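Local coordinates for protein lipase (PDB 3G7N) that hydrolyses acylglycerol lipids such as triacylglycerols, releasing free fatty acids, as a secreted alkaline lipase, at residues K36-L41 against D108-E113; V42-G47 against I61-T66. One frame throughout, in Å; residues are numbered along the deposited sequence.

Interaction 1 of 2, residues K36-L41 against D108-E113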
ATOM      1  N   LYS A  36       9.877  14.621  -4.305  1.00  8.47           N
ATOM      2  CA  LYS A  36      10.897  14.121  -3.380  1.00 10.49           C
ATOM      3  C   LYS A  36      11.075  12.629  -3.581  1.00  8.71           C
ATOM      4  O   LYS A  36      10.090  11.884  -3.657  1.00 10.06           O
ATOM      5  CB  LYS A  36      10.448  14.409  -1.938  1.00 12.49           C
ATOM      6  CG  LYS A  36      11.367  13.936  -0.839  1.00 17.29           C
ATOM      7  CD  LYS A  36      12.525  14.869  -0.718  1.00 20.34           C
ATOM      8  CE  LYS A  36      13.173  14.802   0.662  1.00 20.42           C
ATOM      9  NZ  LYS A  36      14.307  15.764   0.664  1.00 20.95           N
ATOM     10  N   ARG A  37      12.320  12.191  -3.729  1.00  8.49           N
ATOM     11  CA  ARG A  37      12.599  10.766  -3.901  1.00 10.26           C
ATOM     12  C   ARG A  37      13.159  10.190  -2.620  1.00 13.87           C
ATOM     13  O   ARG A  37      14.137  10.707  -2.086  1.00 18.41           O
ATOM     14  CB  ARG A  37      13.532  10.568  -5.096  1.00 13.89           C
ATOM     15  CG  ARG A  37      12.921  11.186  -6.378  1.00 14.88           C
ATOM     16  CD  ARG A  37      13.848  11.172  -7.583  1.00 18.28           C
ATOM     17  NE  ARG A  37      13.837   9.881  -8.254  1.00 21.30           N
ATOM     18  CZ  ARG A  37      12.938   9.529  -9.173  1.00 18.17           C
ATOM     19  NH1 ARG A  37      12.035  10.404  -9.589  1.00 20.11           N
ATOM     20  NH2 ARG A  37      13.039   8.354  -9.768  1.00 24.43           N
ATOM     21  N   ILE A  38      12.408   9.238  -2.066  1.00 12.58           N
ATOM     22  CA  ILE A  38      12.640   8.603  -0.770  1.00 15.83           C
ATOM     23  C   ILE A  38      13.564   7.387  -0.940  1.00 13.41           C
ATOM     24  O   ILE A  38      13.350   6.554  -1.818  1.00 13.71           O
ATOM     25  CB  ILE A  38      11.296   8.098  -0.183  1.00 14.28           C
ATOM     26  CG1 ILE A  38      10.268   9.236  -0.085  1.00 16.20           C
ATOM     27  CG2 ILE A  38      11.524   7.421   1.168  1.00 19.10           C
ATOM     28  CD1 ILE A  38      10.675  10.380   0.848  1.00 17.98           C
ATOM     29  N   TYR A  39      14.653   7.347  -0.174  1.00 16.55           N
ATOM     30  CA  TYR A  39      15.611   6.248  -0.316  1.00 20.60           C
ATOM     31  C   TYR A  39      16.242   5.899   1.036  1.00 20.51           C
ATOM     32  O   TYR A  39      16.529   6.801   1.829  1.00 27.63           O
ATOM     33  CB  TYR A  39      16.676   6.635  -1.348  1.00 25.49           C
ATOM     34  CG  TYR A  39      17.669   5.548  -1.689  1.00 31.41           C
ATOM     35  CD1 TYR A  39      17.250   4.249  -1.963  1.00 37.91           C
ATOM     36  CD2 TYR A  39      19.017   5.847  -1.844  1.00 44.98           C
ATOM     37  CE1 TYR A  39      18.167   3.244  -2.229  1.00 45.59           C
ATOM     38  CE2 TYR A  39      19.939   4.857  -2.135  1.00 47.34           C
ATOM     39  CZ  TYR A  39      19.507   3.562  -2.345  1.00 50.69           C
ATOM     40  OH  TYR A  39      20.422   2.592  -2.687  1.00 53.02           O
ATOM     41  N   ASP A  40      16.142   4.624   1.410  1.00 16.67           N
ATOM     42  CA  ASP A  40      16.969   4.052   2.491  1.00 18.88           C
ATOM     43  C   ASP A  40      17.734   2.798   2.037  1.00 14.88           C
ATOM     44  O   ASP A  40      17.142   1.768   1.727  1.00 20.03           O
ATOM     45  CB  ASP A  40      16.107   3.727   3.724  1.00 18.60           C
ATOM     46  CG  ASP A  40      16.947   3.350   4.940  1.00 27.09           C
ATOM     47  OD1 ASP A  40      17.771   4.183   5.368  1.00 29.46           O
ATOM     48  OD2 ASP A  40      16.894   2.172   5.349  1.00 29.94           O
ATOM     49  N   LEU A  41      19.056   2.938   1.949  0.50 22.97           N
ATOM     50  CA  LEU A  41      19.936   1.937   1.349  0.50 24.50           C
ATOM     51  C   LEU A  41      19.879   0.614   2.111  0.50 22.27           C
ATOM     52  O   LEU A  41      19.746  -0.459   1.517  0.50 25.56           O
ATOM     53  CB  LEU A  41      21.377   2.463   1.347  0.50 26.34           C
ATOM     54  CG  LEU A  41      21.644   3.777   0.606  0.50 24.81           C
ATOM     55  CD1 LEU A  41      22.635   4.650   1.369  0.50 27.46           C
ATOM     56  CD2 LEU A  41      22.161   3.490  -0.793  0.50 27.24           C
ATOM     57  N   ASP A 108       9.888  10.095   8.894  1.00 11.76           N
ATOM     58  CA  ASP A 108       9.986  11.531   9.160  1.00 13.11           C
ATOM     59  C   ASP A 108      10.229  12.330   7.874  1.00 12.24           C
ATOM     60  O   ASP A 108       9.654  13.406   7.704  1.00 11.15           O
ATOM     61  CB  ASP A 108      11.088  11.848  10.180  1.00 14.51           C
ATOM     62  CG  ASP A 108      10.717  11.448  11.593  1.00 17.22           C
ATOM     63  OD1 ASP A 108       9.529  11.537  11.947  1.00 21.44           O
ATOM     64  OD2 ASP A 108      11.645  11.419  12.432  1.00 34.22           O
ATOM     65  N   THR A 109      11.019  11.777   6.960  1.00 11.61           N
ATOM     66  CA  THR A 109      11.233  12.404   5.666  1.00 12.33           C
ATOM     67  C   THR A 109       9.923  12.544   4.895  1.00  9.42           C
ATOM     68  O   THR A 109       9.638  13.603   4.339  1.00 11.21           O
ATOM     69  CB  THR A 109      12.249  11.611   4.843  1.00 11.49           C
ATOM     70  OG1 THR A 109      13.478  11.525   5.579  1.00 14.73           O
ATOM     71  CG2 THR A 109      12.527  12.301   3.519  1.00 14.45           C
ATOM     72  N   ILE A 110       9.116  11.490   4.877  1.00  9.92           N
ATOM     73  CA  ILE A 110       7.853  11.518   4.157  1.00 10.38           C
ATOM     74  C   ILE A 110       6.877  12.495   4.819  1.00  9.39           C
ATOM     75  O   ILE A 110       6.278  13.323   4.125  1.00  9.39           O
ATOM     76  CB  ILE A 110       7.257  10.104   4.073  1.00  8.82           C
ATOM     77  CG1 ILE A 110       8.109   9.248   3.139  1.00 10.36           C
ATOM     78  CG2 ILE A 110       5.829  10.164   3.589  1.00 10.75           C
ATOM     79  CD1 ILE A 110       7.768   7.766   3.127  1.00 10.31           C
ATOM     80  N   ILE A 111       6.703  12.418   6.140  1.00 10.25           N
ATOM     81  CA  ILE A 111       5.803  13.339   6.821  1.00 10.09           C
ATOM     82  C   ILE A 111       6.204  14.804   6.577  1.00 11.10           C
ATOM     83  O   ILE A 111       5.357  15.656   6.326  1.00 11.34           O
ATOM     84  CB  ILE A 111       5.715  13.031   8.344  1.00 13.00           C
ATOM     85  CG1 ILE A 111       5.173  11.615   8.582  1.00 14.82           C
ATOM     86  CG2 ILE A 111       4.840  14.055   9.043  1.00 14.40           C
ATOM     87  CD1 ILE A 111       3.810  11.334   7.986  1.00 14.75           C
ATOM     88  N   THR A 112       7.495  15.082   6.630  1.00  9.57           N
ATOM     89  CA  THR A 112       7.986  16.441   6.395  1.00 11.51           C
ATOM     90  C   THR A 112       7.638  16.943   4.997  1.00 11.48           C
ATOM     91  O   THR A 112       7.167  18.063   4.825  1.00 11.65           O
ATOM     92  CB  THR A 112       9.505  16.522   6.627  1.00 13.19           C
ATOM     93  OG1 THR A 112       9.777  16.245   8.008  1.00 15.75           O
ATOM     94  CG2 THR A 112      10.037  17.920   6.311  1.00 14.42           C
ATOM     95  N   GLU A 113       7.807  16.095   3.991  1.00  9.99           N
ATOM     96  CA  GLU A 113       7.508  16.503   2.626  1.00  9.13           C
ATOM     97  C   GLU A 113       6.008  16.639   2.415  1.00  8.54           C
ATOM     98  O   GLU A 113       5.550  17.603   1.788  1.00  9.58           O
ATOM     99  CB  GLU A 113       8.109  15.524   1.614  1.00 10.95           C
ATOM    100  CG  GLU A 113       7.772  15.861   0.169  1.00 11.09           C
ATOM    101  CD  GLU A 113       8.378  17.174  -0.325  1.00 14.34           C
ATOM    102  OE1 GLU A 113       9.247  17.756   0.363  1.00 15.42           O
ATOM    103  OE2 GLU A 113       8.102  17.544  -1.485  1.00 14.60           O
TER

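Interaction 2 of 2, residues V42-G47 against I61-T66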
ATOM      1  N   VAL A  42      19.982   0.709   3.431  1.00 20.42           N
ATOM      2  CA  VAL A  42      20.159  -0.458   4.297  1.00 25.42           C
ATOM      3  C   VAL A  42      18.909  -1.324   4.346  1.00 28.51           C
ATOM      4  O   VAL A  42      18.994  -2.555   4.215  1.00 29.50           O
ATOM      5  CB  VAL A  42      20.566  -0.037   5.726  1.00 26.91           C
ATOM      6  CG1 VAL A  42      21.973   0.521   5.720  1.00 24.77           C
ATOM      7  CG2 VAL A  42      19.604   1.001   6.272  1.00 38.74           C
ATOM      8  N   THR A  43      17.748  -0.665   4.344  1.00 25.90           N
ATOM      9  CA  THR A  43      16.469  -1.358   4.273  1.00 28.16           C
ATOM     10  C   THR A  43      15.971  -1.476   2.827  1.00 25.43           C
ATOM     11  O   THR A  43      14.962  -2.138   2.560  1.00 31.43           O
ATOM     12  CB  THR A  43      15.413  -0.663   5.169  1.00 30.94           C
ATOM     13  OG1 THR A  43      15.131   0.646   4.657  1.00 25.12           O
ATOM     14  CG2 THR A  43      15.928  -0.519   6.598  1.00 30.06           C
ATOM     15  N   ASP A  44      16.778  -0.975   1.892  1.00 27.23           N
ATOM     16  CA  ASP A  44      16.408  -0.921   0.481  1.00 29.25           C
ATOM     17  C   ASP A  44      14.986  -0.370   0.289  1.00 26.64           C
ATOM     18  O   ASP A  44      14.248  -0.843  -0.573  1.00 33.49           O
ATOM     19  CB  ASP A  44      16.547  -2.305  -0.165  1.00 32.49           C
ATOM     20  CG  ASP A  44      16.483  -2.257  -1.683  1.00 36.44           C
ATOM     21  OD1 ASP A  44      16.946  -1.255  -2.274  1.00 40.88           O
ATOM     22  OD2 ASP A  44      15.901  -3.193  -2.279  1.00 44.53           O
ATOM     23  N   THR A  45      14.645   0.669   1.056  1.00 25.86           N
ATOM     24  CA  THR A  45      13.311   1.301   0.998  1.00 17.37           C
ATOM     25  C   THR A  45      13.363   2.440  -0.004  1.00 13.71           C
ATOM     26  O   THR A  45      14.247   3.286   0.072  1.00 16.52           O
ATOM     27  CB  THR A  45      12.903   1.906   2.364  1.00 15.91           C
ATOM     28  OG1 THR A  45      12.957   0.897   3.382  1.00 17.27           O
ATOM     29  CG2 THR A  45      11.475   2.470   2.298  1.00 15.74           C
ATOM     30  N   ASN A  46      12.467   2.409  -0.977  1.00 11.67           N
ATOM     31  CA  ASN A  46      12.453   3.408  -2.020  1.00 13.63           C
ATOM     32  C   ASN A  46      11.024   3.853  -2.217  1.00 12.30           C
ATOM     33  O   ASN A  46      10.090   3.069  -2.075  1.00 12.56           O
ATOM     34  CB  ASN A  46      12.985   2.802  -3.322  1.00 17.03           C
ATOM     35  CG  ASN A  46      14.485   2.637  -3.317  1.00 24.96           C
ATOM     36  OD1 ASN A  46      15.212   3.496  -3.824  1.00 26.70           O
ATOM     37  ND2 ASN A  46      14.958   1.504  -2.803  1.00 31.28           N
ATOM     38  N   GLY A  47      10.851   5.104  -2.604  1.00 12.28           N
ATOM     39  CA  GLY A  47       9.530   5.544  -3.018  1.00 11.52           C
ATOM     40  C   GLY A  47       9.585   6.980  -3.471  1.00 12.39           C
ATOM     41  O   GLY A  47      10.671   7.526  -3.675  1.00 12.33           O
ATOM     42  N   ILE A  61       4.154   7.118  -2.733  1.00  6.94           N
ATOM     43  CA  ILE A  61       4.173   5.906  -3.559  1.00  7.03           C
ATOM     44  C   ILE A  61       5.399   5.099  -3.151  1.00  7.35           C
ATOM     45  O   ILE A  61       6.530   5.579  -3.270  1.00  7.76           O
ATOM     46  CB  ILE A  61       4.276   6.243  -5.050  1.00  7.48           C
ATOM     47  CG1 ILE A  61       3.178   7.220  -5.490  1.00  9.93           C
ATOM     48  CG2 ILE A  61       4.190   4.968  -5.884  1.00  9.73           C
ATOM     49  CD1 ILE A  61       3.397   7.797  -6.890  1.00 14.31           C
ATOM     50  N   MET A  62       5.170   3.918  -2.590  1.00  6.64           N
ATOM     51  CA  MET A  62       6.261   3.101  -2.068  1.00  7.78           C
ATOM     52  C   MET A  62       6.596   1.965  -3.013  1.00  7.51           C
ATOM     53  O   MET A  62       5.710   1.284  -3.529  1.00  8.82           O
ATOM     54  CB  MET A  62       5.889   2.524  -0.712  1.00  8.30           C
ATOM     55  CG  MET A  62       5.631   3.615   0.361  1.00 11.09           C
ATOM     56  SD  MET A  62       6.934   4.881   0.507  1.00 11.61           S
ATOM     57  CE  MET A  62       8.303   3.882   1.110  1.00 12.98           C
ATOM     58  N   ARG A  63       7.887   1.727  -3.188  1.00  8.85           N
ATOM     59  CA  ARG A  63       8.341   0.598  -4.007  1.00 10.29           C
ATOM     60  C   ARG A  63       8.331  -0.674  -3.186  1.00 12.64           C
ATOM     61  O   ARG A  63       8.763  -0.665  -2.025  1.00 12.57           O
ATOM     62  CB  ARG A  63       9.729   0.868  -4.579  1.00 10.06           C
ATOM     63  CG  ARG A  63      10.108  -0.105  -5.695  1.00 13.34           C
ATOM     64  CD  ARG A  63      11.568   0.018  -6.034  1.00 14.67           C
ATOM     65  NE  ARG A  63      12.379  -0.582  -4.987  1.00 15.36           N
ATOM     66  CZ  ARG A  63      13.679  -0.380  -4.842  1.00 19.61           C
ATOM     67  NH1 ARG A  63      14.387   0.119  -5.850  1.00 25.75           N
ATOM     68  NH2 ARG A  63      14.299  -0.874  -3.785  1.00 25.37           N
ATOM     69  N   GLY A  64       8.054  -1.803  -3.845  1.00 13.49           N
ATOM     70  CA  GLY A  64       8.380  -3.123  -3.295  1.00 14.75           C
ATOM     71  C   GLY A  64       9.878  -3.449  -3.347  1.00 14.32           C
ATOM     72  O   GLY A  64      10.725  -2.584  -3.609  1.00 14.64           O
ATOM     73  N   SER A  65      10.225  -4.674  -2.946  1.00 15.76           N
ATOM     74  CA  SER A  65      11.626  -5.125  -2.972  1.00 17.22           C
ATOM     75  C   SER A  65      12.099  -5.222  -4.418  1.00 16.26           C
ATOM     76  O   SER A  65      11.321  -5.530  -5.304  1.00 17.68           O
ATOM     77  CB  SER A  65      11.769  -6.477  -2.287  1.00 22.14           C
ATOM     78  OG  SER A  65      10.897  -6.600  -1.176  1.00 33.29           O
ATOM     79  N   THR A  66      13.403  -5.077  -4.637  1.00 20.78           N
ATOM     80  CA  THR A  66      13.926  -5.243  -5.995  1.00 23.76           C
ATOM     81  C   THR A  66      14.075  -6.716  -6.373  1.00 22.54           C
ATOM     82  O   THR A  66      14.236  -7.043  -7.550  1.00 28.51           O
ATOM     83  CB  THR A  66      15.260  -4.514  -6.219  1.00 25.49           C
ATOM     84  OG1 THR A  66      16.248  -5.020  -5.311  1.00 30.94           O
ATOM     85  CG2 THR A  66      15.099  -3.011  -6.023  1.00 32.94           C
TER
HETATM   86  O   HOH W   1      10.871   0.015  -0.445  1.00 19.94           O

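Interaction 1 of 2, residues K36-L41 against D108-E113
Ile38 and Ile110 form the buried, apolar side of the contact between strand 32-40 and helix 97-120. CD1 of Ile38 lies 3.6 Å from CG1 of Ile110, and the two side chains cross at about a right angle: the strand residue comes with its terminal methyl, the helix residue with the flank of its longer branch. The same Ile38 CD1 rests 3.8 Å from CG2 of Thr109, a methyl that stands anti to the backbone N. Val106 of the helix also touches Ile38, while Ile110 reaches on to Val60 and Met62 of strand 57-62.

Other contacts use the aliphatic parts of polar residues. CB of Lys36 sits 3.7 Å from CG of Glu113. The lysine chain then bends at chi2 (77°), passes Thr109 with its CE 3.9 Å from CG2, and leads its amine away from the helix.

Lys36 NZ remains 5.4 Å from Glu113 OE1, too far for a salt bridge, and Glu113 OE2 is hydrogen-bonded to a bound PEG molecule. The axes of strand 36-40 and helix 108-113 run nearly antiparallel, at 169°. With no hydrogen bond across the segments, cohesion rests on the fit of methyl and methylene groups, with the opposite charges probably adding only a weak attraction.

Interaction 2 of 2, residues V42-G47 against I61-T66
Gly47 and Met62 face each other as an antiparallel, non-hydrogen-bonded pair, and this is the tight end of the contact. The CA of Gly47 lies only 3.0 Å from Ile61 O, where a beta carbon would collide with that oxygen and with Met62 SD. Beside the pair, Arg63 N donates to Asn46 O at 2.8 Å in a nearly straight bond (165°). Met62, bent at chi2 and chi3, brings CE to 3.7 Å from Thr45 CG2.

From Asn46 back toward Asp44 the two segments diverge, and partly exposed polar groups take over. The Asn46 amide lies over one face of the Arg63 guanidinium, their planes 39° apart, and Thr66 CG2 lies over the opposite face. Asp44 comes to the edge in a salt bridge whose hydrogen bond, Arg63 NH2 to Asp44 OD1 at 3.1 Å, is weak. Arg63 NE is held by Gly64 O at 2.9 Å, and a water links Asn46 N to Arg63 O. A methionine in place of Arg63 would probably leave the Asp44 carboxylate without its charged mate and the Gly64 carbonyl without this donor.

Together these contacts join the arms of the 45-52/57-62 hairpin at its open end, in the alpha/beta-hydrolase sheet; the Arg-Gly-Ser sequence at residues 63-65 is consistent with the oxyanion-hole region of fungal class 3 lipases.

In the fold
From the N terminus, the chain runs through strand 32-40, turns at residues 41-44 and returns along strand 45-52, with Asp44 and Thr45 forming a G1 beta bulge opposite Asp40. Strand 57-62 follows, and interaction 2 closes the short loop between 42-47 and 61-66. Only later does helix 97-120 come back over strand 32-40, so interaction 1 closes a longer loop that encloses the whole of interaction 2. The two meet along neighbouring strands, where Asp40 N approaches Thr45 O at 2.7 Å in a probable hydrogen bond. Interaction 2 thus joins strands within the mixed sheet, and interaction 1 fastens a helix onto it.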